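Local atomic coordinates of ABC transporter substrate binding protein (Ribose) (Agrobacterium vitis, PDB entry 5DKV), a protein that binds the sugar alpha-D-tagatopyranose in the crystal and probably serves as the carbohydrate-binding component of an ABC transporter. Residues G146-R151 with T302-I307; D176-G181 with A252-G257. One frame throughout, in Å; residues are numbered along the deposited sequence.

Interaction 1. Residues G146-R151 with T302-I307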
loop_
_atom_site.group_PDB
_atom_site.type_symbol
_atom_site.label_atom_id
_atom_site.label_comp_id
_atom_site.label_asym_id
_atom_site.label_seq_id
_atom_site.Cartn_x
_atom_site.Cartn_y
_atom_site.Cartn_z
ATOM N N GLY A 146 -1.638 4.675 -9.683
ATOM C CA GLY A 146 -2.970 4.979 -10.179
ATOM C C GLY A 146 -3.028 5.184 -11.684
ATOM O O GLY A 146 -3.979 4.762 -12.359
ATOM N N GLU A 147 -2.025 5.881 -12.216
ATOM C CA GLU A 147 -1.980 6.158 -13.642
ATOM C C GLU A 147 -1.804 4.857 -14.412
ATOM O O GLU A 147 -2.452 4.634 -15.447
ATOM C CB GLU A 147 -0.845 7.142 -13.959
ATOM C CG GLU A 147 -1.032 8.517 -13.307
ATOM C CD GLU A 147 0.217 9.409 -13.434
ATOM O OE1 GLU A 147 1.360 8.897 -13.331
ATOM O OE2 GLU A 147 0.058 10.631 -13.632
ATOM N N ILE A 148 -0.944 3.985 -13.893
ATOM C CA ILE A 148 -0.745 2.642 -14.468
ATOM C C ILE A 148 -2.019 1.802 -14.433
ATOM O O ILE A 148 -2.393 1.169 -15.432
ATOM C CB ILE A 148 0.399 1.886 -13.734
ATOM C CG1 ILE A 148 1.732 2.550 -14.074
ATOM C CG2 ILE A 148 0.415 0.392 -14.110
ATOM C CD1 ILE A 148 2.954 2.000 -13.291
ATOM N N ALA A 149 -2.699 1.798 -13.296
ATOM C CA ALA A 149 -3.980 1.120 -13.196
ATOM C C ALA A 149 -4.972 1.625 -14.238
ATOM O O ALA A 149 -5.695 0.844 -14.835
ATOM C CB ALA A 149 -4.549 1.271 -11.824
ATOM N N ALA A 150 -5.006 2.936 -14.463
ATOM C CA ALA A 150 -5.945 3.499 -15.434
ATOM C C ALA A 150 -5.623 3.055 -16.857
ATOM O O ALA A 150 -6.530 2.690 -17.633
ATOM C CB ALA A 150 -5.948 4.999 -15.348
ATOM N N ARG A 151 -4.340 3.113 -17.216
ATOM C CA ARG A 151 -3.926 2.700 -18.548
ATOM C C ARG A 151 -4.210 1.221 -18.772
ATOM O O ARG A 151 -4.642 0.827 -19.867
ATOM C CB ARG A 151 -2.437 3.022 -18.780
ATOM C CG ARG A 151 -2.163 4.520 -18.928
ATOM C CD ARG A 151 -0.755 4.812 -19.435
ATOM N NE ARG A 151 0.297 4.518 -18.462
ATOM C CZ ARG A 151 0.794 5.397 -17.582
ATOM N NH1 ARG A 151 0.336 6.641 -17.533
ATOM N NH2 ARG A 151 1.764 5.034 -16.749
ATOM N N THR A 302 9.788 2.942 -4.409
ATOM C CA THR A 302 9.936 1.545 -4.812
ATOM C C THR A 302 8.963 1.296 -5.959
ATOM O O THR A 302 8.009 2.038 -6.117
ATOM C CB THR A 302 9.688 0.592 -3.633
ATOM O OG1 THR A 302 8.390 0.839 -3.080
ATOM C CG2 THR A 302 10.744 0.839 -2.542
ATOM N N GLY A 303 9.209 0.263 -6.749
ATOM C CA GLY A 303 8.514 0.090 -8.018
ATOM C C GLY A 303 7.298 -0.809 -8.019
ATOM O O GLY A 303 6.840 -1.252 -6.973
ATOM N N PHE A 304 6.784 -1.057 -9.221
ATOM C CA PHE A 304 5.643 -1.933 -9.419
ATOM C C PHE A 304 6.030 -3.084 -10.332
ATOM O O PHE A 304 6.937 -2.976 -11.167
ATOM C CB PHE A 304 4.465 -1.190 -10.043
ATOM C CG PHE A 304 4.024 -0.012 -9.272
ATOM C CD1 PHE A 304 3.355 -0.183 -8.082
ATOM C CD2 PHE A 304 4.259 1.260 -9.731
ATOM C CE1 PHE A 304 2.934 0.900 -7.356
ATOM C CE2 PHE A 304 3.839 2.332 -9.028
ATOM C CZ PHE A 304 3.181 2.162 -7.830
ATOM N N THR A 305 5.329 -4.193 -10.146
ATOM C CA THR A 305 5.359 -5.318 -11.067
ATOM C C THR A 305 3.928 -5.547 -11.527
ATOM O O THR A 305 3.061 -5.859 -10.711
ATOM C CB THR A 305 5.924 -6.580 -10.404
ATOM O OG1 THR A 305 7.283 -6.356 -10.005
ATOM C CG2 THR A 305 5.886 -7.774 -11.354
ATOM N N VAL A 306 3.686 -5.381 -12.824
ATOM C CA VAL A 306 2.354 -5.605 -13.394
ATOM C C VAL A 306 2.224 -7.082 -13.771
ATOM O O VAL A 306 2.991 -7.596 -14.576
ATOM C CB VAL A 306 2.113 -4.700 -14.596
ATOM C CG1 VAL A 306 0.692 -4.895 -15.140
ATOM C CG2 VAL A 306 2.330 -3.217 -14.184
ATOM N N ILE A 307 1.271 -7.759 -13.133
ATOM C CA ILE A 307 1.072 -9.191 -13.283
ATOM C C ILE A 307 -0.183 -9.432 -14.115
ATOM O O ILE A 307 -1.244 -8.846 -13.861
ATOM C CB ILE A 307 0.955 -9.919 -11.899
ATOM C CG1 ILE A 307 2.125 -9.532 -10.993
ATOM C CG2 ILE A 307 0.922 -11.453 -12.103
ATOM C CD1 ILE A 307 2.061 -10.147 -9.581
#
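Ile148 meets Phe304 and Val306 across a small apolar contact, with one branch of the isoleucine given to each partner. Phe304 comes first along 302-307. Its side chain leaves the backbone toward helix 142-156, and Ile148 CD1 reaches its CD2 at 3.9 Å, arriving obliquely. That methyl ends the long branch of the isoleucine, which is stretched out by a chi2 of 174°, and this extension brings it to the aromatic ring. Phenylalanine suits this place because its length lets the ring reach the isoleucine from the strand. Thr305 takes no part; its OG1 is hydrogen-bonded to His275 NE2. Val306 is the next to touch. Here Val306 CG2 meets Ile148 CG2 at 4.1 Å, the two methyls meeting as short branches of beta-branched residues. This is also where the backbones come nearest, the CA atoms of Ile148 and Val306 standing 8.9 Å apart. With no hydrogen bond between the segments, the association rests on van der Waals contact and on removing hydrocarbon from water. It is modest, burying 119 Å² in all, and the three residues remain partly exposed. Ile307 packs instead on Ala255 and Ile321. The contact therefore joins a helix to strand 299-307, which runs antiparallel to strand 270-273 and parallel to strand 137-140. Phe304 and Val306 also rest on Ile272 of the adjacent strand 270-273, while Thr305 and Ile307 pair through their backbones with Ala273 and Ala271. On another side of helix 142-156, Ala150 packs against Phe182 and Met186 of helix 173-186, and Arg151 forms a salt bridge with Glu185 of that same helix.

Interaction 2. Residues D176-G181 with A252-G257. With T6T (alpha-D-tagatopyranose), chain E.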
loop_
_atom_site.group_PDB
_atom_site.type_symbol
_atom_site.label_atom_id
_atom_site.label_comp_id
_atom_site.label_asym_id
_atom_site.label_seq_id
_atom_site.Cartn_x
_atom_site.Cartn_y
_atom_site.Cartn_z
ATOM N N ASP A 176 -5.512 7.699 -1.662
ATOM C CA ASP A 176 -5.869 9.017 -2.200
ATOM C C ASP A 176 -5.030 9.303 -3.451
ATOM O O ASP A 176 -5.542 9.760 -4.472
ATOM C CB ASP A 176 -5.627 10.128 -1.163
ATOM C CG ASP A 176 -6.778 10.310 -0.190
ATOM O OD1 ASP A 176 -7.812 9.613 -0.305
ATOM O OD2 ASP A 176 -6.630 11.179 0.702
ATOM N N GLN A 177 -3.729 9.013 -3.375
ATOM C CA GLN A 177 -2.827 9.293 -4.483
ATOM C C GLN A 177 -3.158 8.378 -5.669
ATOM O O GLN A 177 -3.114 8.814 -6.817
ATOM C CB GLN A 177 -1.369 9.127 -4.058
ATOM C CG GLN A 177 -0.855 10.321 -3.281
ATOM C CD GLN A 177 0.574 10.135 -2.827
ATOM O OE1 GLN A 177 0.939 9.057 -2.381
ATOM N NE2 GLN A 177 1.402 11.169 -3.000
ATOM N N ARG A 178 -3.490 7.111 -5.394
ATOM C CA ARG A 178 -3.825 6.192 -6.469
ATOM C C ARG A 178 -5.093 6.637 -7.175
ATOM O O ARG A 178 -5.177 6.580 -8.391
ATOM C CB ARG A 178 -3.993 4.768 -5.943
ATOM C CG ARG A 178 -2.743 4.200 -5.358
ATOM C CD ARG A 178 -2.944 2.895 -4.597
ATOM N NE ARG A 178 -1.766 2.663 -3.754
ATOM C CZ ARG A 178 -1.696 1.819 -2.736
ATOM N NH1 ARG A 178 -2.731 1.056 -2.408
ATOM N NH2 ARG A 178 -0.558 1.718 -2.060
ATOM N N GLU A 179 -6.083 7.073 -6.412
ATOM C CA GLU A 179 -7.312 7.554 -7.030
ATOM C C GLU A 179 -7.053 8.818 -7.868
ATOM O O GLU A 179 -7.590 8.964 -8.967
ATOM C CB GLU A 179 -8.375 7.827 -5.968
ATOM C CG GLU A 179 -9.642 8.411 -6.573
ATOM C CD GLU A 179 -10.807 8.476 -5.588
ATOM O OE1 GLU A 179 -10.696 7.924 -4.477
ATOM O OE2 GLU A 179 -11.840 9.094 -5.930
ATOM N N GLN A 180 -6.244 9.740 -7.359
ATOM C CA GLN A 180 -5.920 10.952 -8.122
ATOM C C GLN A 180 -5.208 10.612 -9.431
ATOM O O GLN A 180 -5.501 11.203 -10.472
ATOM C CB GLN A 180 -5.071 11.913 -7.293
ATOM C CG GLN A 180 -5.844 12.623 -6.173
ATOM C CD GLN A 180 -7.013 13.487 -6.673
ATOM O OE1 GLN A 180 -6.840 14.384 -7.506
ATOM N NE2 GLN A 180 -8.208 13.217 -6.151
ATOM N N GLY A 181 -4.278 9.665 -9.385
ATOM C CA GLY A 181 -3.516 9.318 -10.577
ATOM C C GLY A 181 -4.420 8.631 -11.575
ATOM O O GLY A 181 -4.355 8.869 -12.782
ATOM N N ALA A 252 -6.737 -4.771 -10.213
ATOM C CA ALA A 252 -6.611 -4.834 -8.778
ATOM C C ALA A 252 -5.230 -4.421 -8.356
ATOM O O ALA A 252 -4.239 -4.945 -8.853
ATOM C CB ALA A 252 -6.896 -6.233 -8.288
ATOM N N PHE A 253 -5.169 -3.486 -7.421
ATOM C CA PHE A 253 -3.913 -3.122 -6.794
ATOM C C PHE A 253 -3.530 -4.176 -5.781
ATOM O O PHE A 253 -4.395 -4.779 -5.160
ATOM C CB PHE A 253 -4.024 -1.760 -6.102
ATOM C CG PHE A 253 -2.812 -0.877 -6.290
ATOM C CD1 PHE A 253 -2.630 -0.168 -7.453
ATOM C CD2 PHE A 253 -1.860 -0.747 -5.274
ATOM C CE1 PHE A 253 -1.538 0.632 -7.637
ATOM C CE2 PHE A 253 -0.755 0.078 -5.453
ATOM C CZ PHE A 253 -0.597 0.766 -6.626
ATOM N N ASP A 254 -2.223 -4.374 -5.623
ATOM C CA ASP A 254 -1.618 -5.370 -4.734
ATOM C C ASP A 254 -1.758 -6.776 -5.312
ATOM O O ASP A 254 -2.414 -6.979 -6.339
ATOM C CB ASP A 254 -2.173 -5.270 -3.302
ATOM C CG ASP A 254 -1.778 -3.957 -2.633
ATOM O OD1 ASP A 254 -2.677 -3.202 -2.175
ATOM O OD2 ASP A 254 -0.546 -3.681 -2.592
ATOM N N ALA A 255 -1.053 -7.722 -4.704
ATOM C CA ALA A 255 -0.928 -9.066 -5.288
ATOM C C ALA A 255 -0.967 -10.158 -4.220
ATOM O O ALA A 255 0.023 -10.863 -3.988
ATOM C CB ALA A 255 0.339 -9.156 -6.101
ATOM N N PRO A 256 -2.123 -10.329 -3.575
ATOM C CA PRO A 256 -2.247 -11.481 -2.685
ATOM C C PRO A 256 -2.230 -12.782 -3.486
ATOM O O PRO A 256 -2.408 -12.761 -4.706
ATOM C CB PRO A 256 -3.597 -11.266 -2.007
ATOM C CG PRO A 256 -4.366 -10.432 -2.939
ATOM C CD PRO A 256 -3.376 -9.557 -3.664
ATOM N N GLY A 257 -2.050 -13.897 -2.798
ATOM C CA GLY A 257 -1.962 -15.193 -3.443
ATOM C C GLY A 257 -3.111 -15.506 -4.377
ATOM O O GLY A 257 -2.930 -16.214 -5.366
HETATM O O3 T6T E . -2.277 -1.187 -0.516
HETATM C C3 T6T E . -1.579 -1.484 0.685
HETATM C C4 T6T E . -0.986 -0.248 1.211
HETATM O O4 T6T E . -0.016 0.277 0.232
HETATM C C5 T6T E . -2.027 0.741 1.501
HETATM O O5 T6T E . -1.482 1.915 2.129
HETATM C C6 T6T E . -3.047 0.215 2.496
HETATM O O6 T6T E . -3.604 -1.036 1.996
HETATM C C2 T6T E . -2.572 -2.022 1.733
HETATM O O2 T6T E . -1.838 -2.323 2.895
HETATM C C1 T6T E . -3.363 -3.191 1.295
HETATM O O1 T6T E . -2.558 -4.281 0.976
#
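The guanidinium of Arg178 lies with one face on the ring of Phe253, the two planes 18° apart, while its edge is turned to the sugar. Phe253 CE2 sits beneath the rim of the guanidinium, 3.3 Å from Arg178 NE. Over the centre of the phenyl face stands Arg178 CD, a CH-pi contact 3.7 Å from the ring centroid. A flat apolar ring suits this place, giving CD and the guanidinium a surface to lie on while leaving the N-H groups for polar partners. The chain, extended from CG to NE, carries the nitrogens on to the ligand. Arg178 NH1 donates to O3 of tagatopyranose at 3.0 Å and NH2 to O4 at 2.8 Å, both nearly straight (163° and 164°). Such a forked grip suits arginine, and the pocket is that of a periplasmic sugar-binding protein of the type I fold. Asp254, just beyond the end of strand 249-253, accepts a hydrogen bond from the same O3 through OD1 at 2.6 Å, so this hydroxyl both gives and receives. Arg178 NH1 and Asp254 OD1 stay 4.3 Å apart, too far for a salt bridge, and OD1 lies well out of the guanidinium plane, where no N-H points at it; their charges probably still attract. Asn142 OD1 and the carbonyl of Ala227 hold Arg178, while Asp254 OD2 is bonded by Tyr322 OH and by Gln274 NE2, which also binds the sugar.

Interactions 1 and 2 lie side by side, their centres 8 Å apart, and both reach the same sheet. Their aromatic residues join them: Phe304 CE1 of interaction 1 abuts the CZ end of the Phe253 ring of interaction 2 at 3.6 Å, so the ring under Arg178 is bordered at its rim by the ring that meets Ile148. A second junction brings Glu147 CG to within 3.4 Å of the Gly181 carbonyl O, between the two helices. Along the chain, interaction 2 is nested within the loop closed by interaction 1. Interaction 2 contacts the sugar directly, whereas the Phe304 side chain is about 8 Å from it, placing interaction 1 behind the pocket.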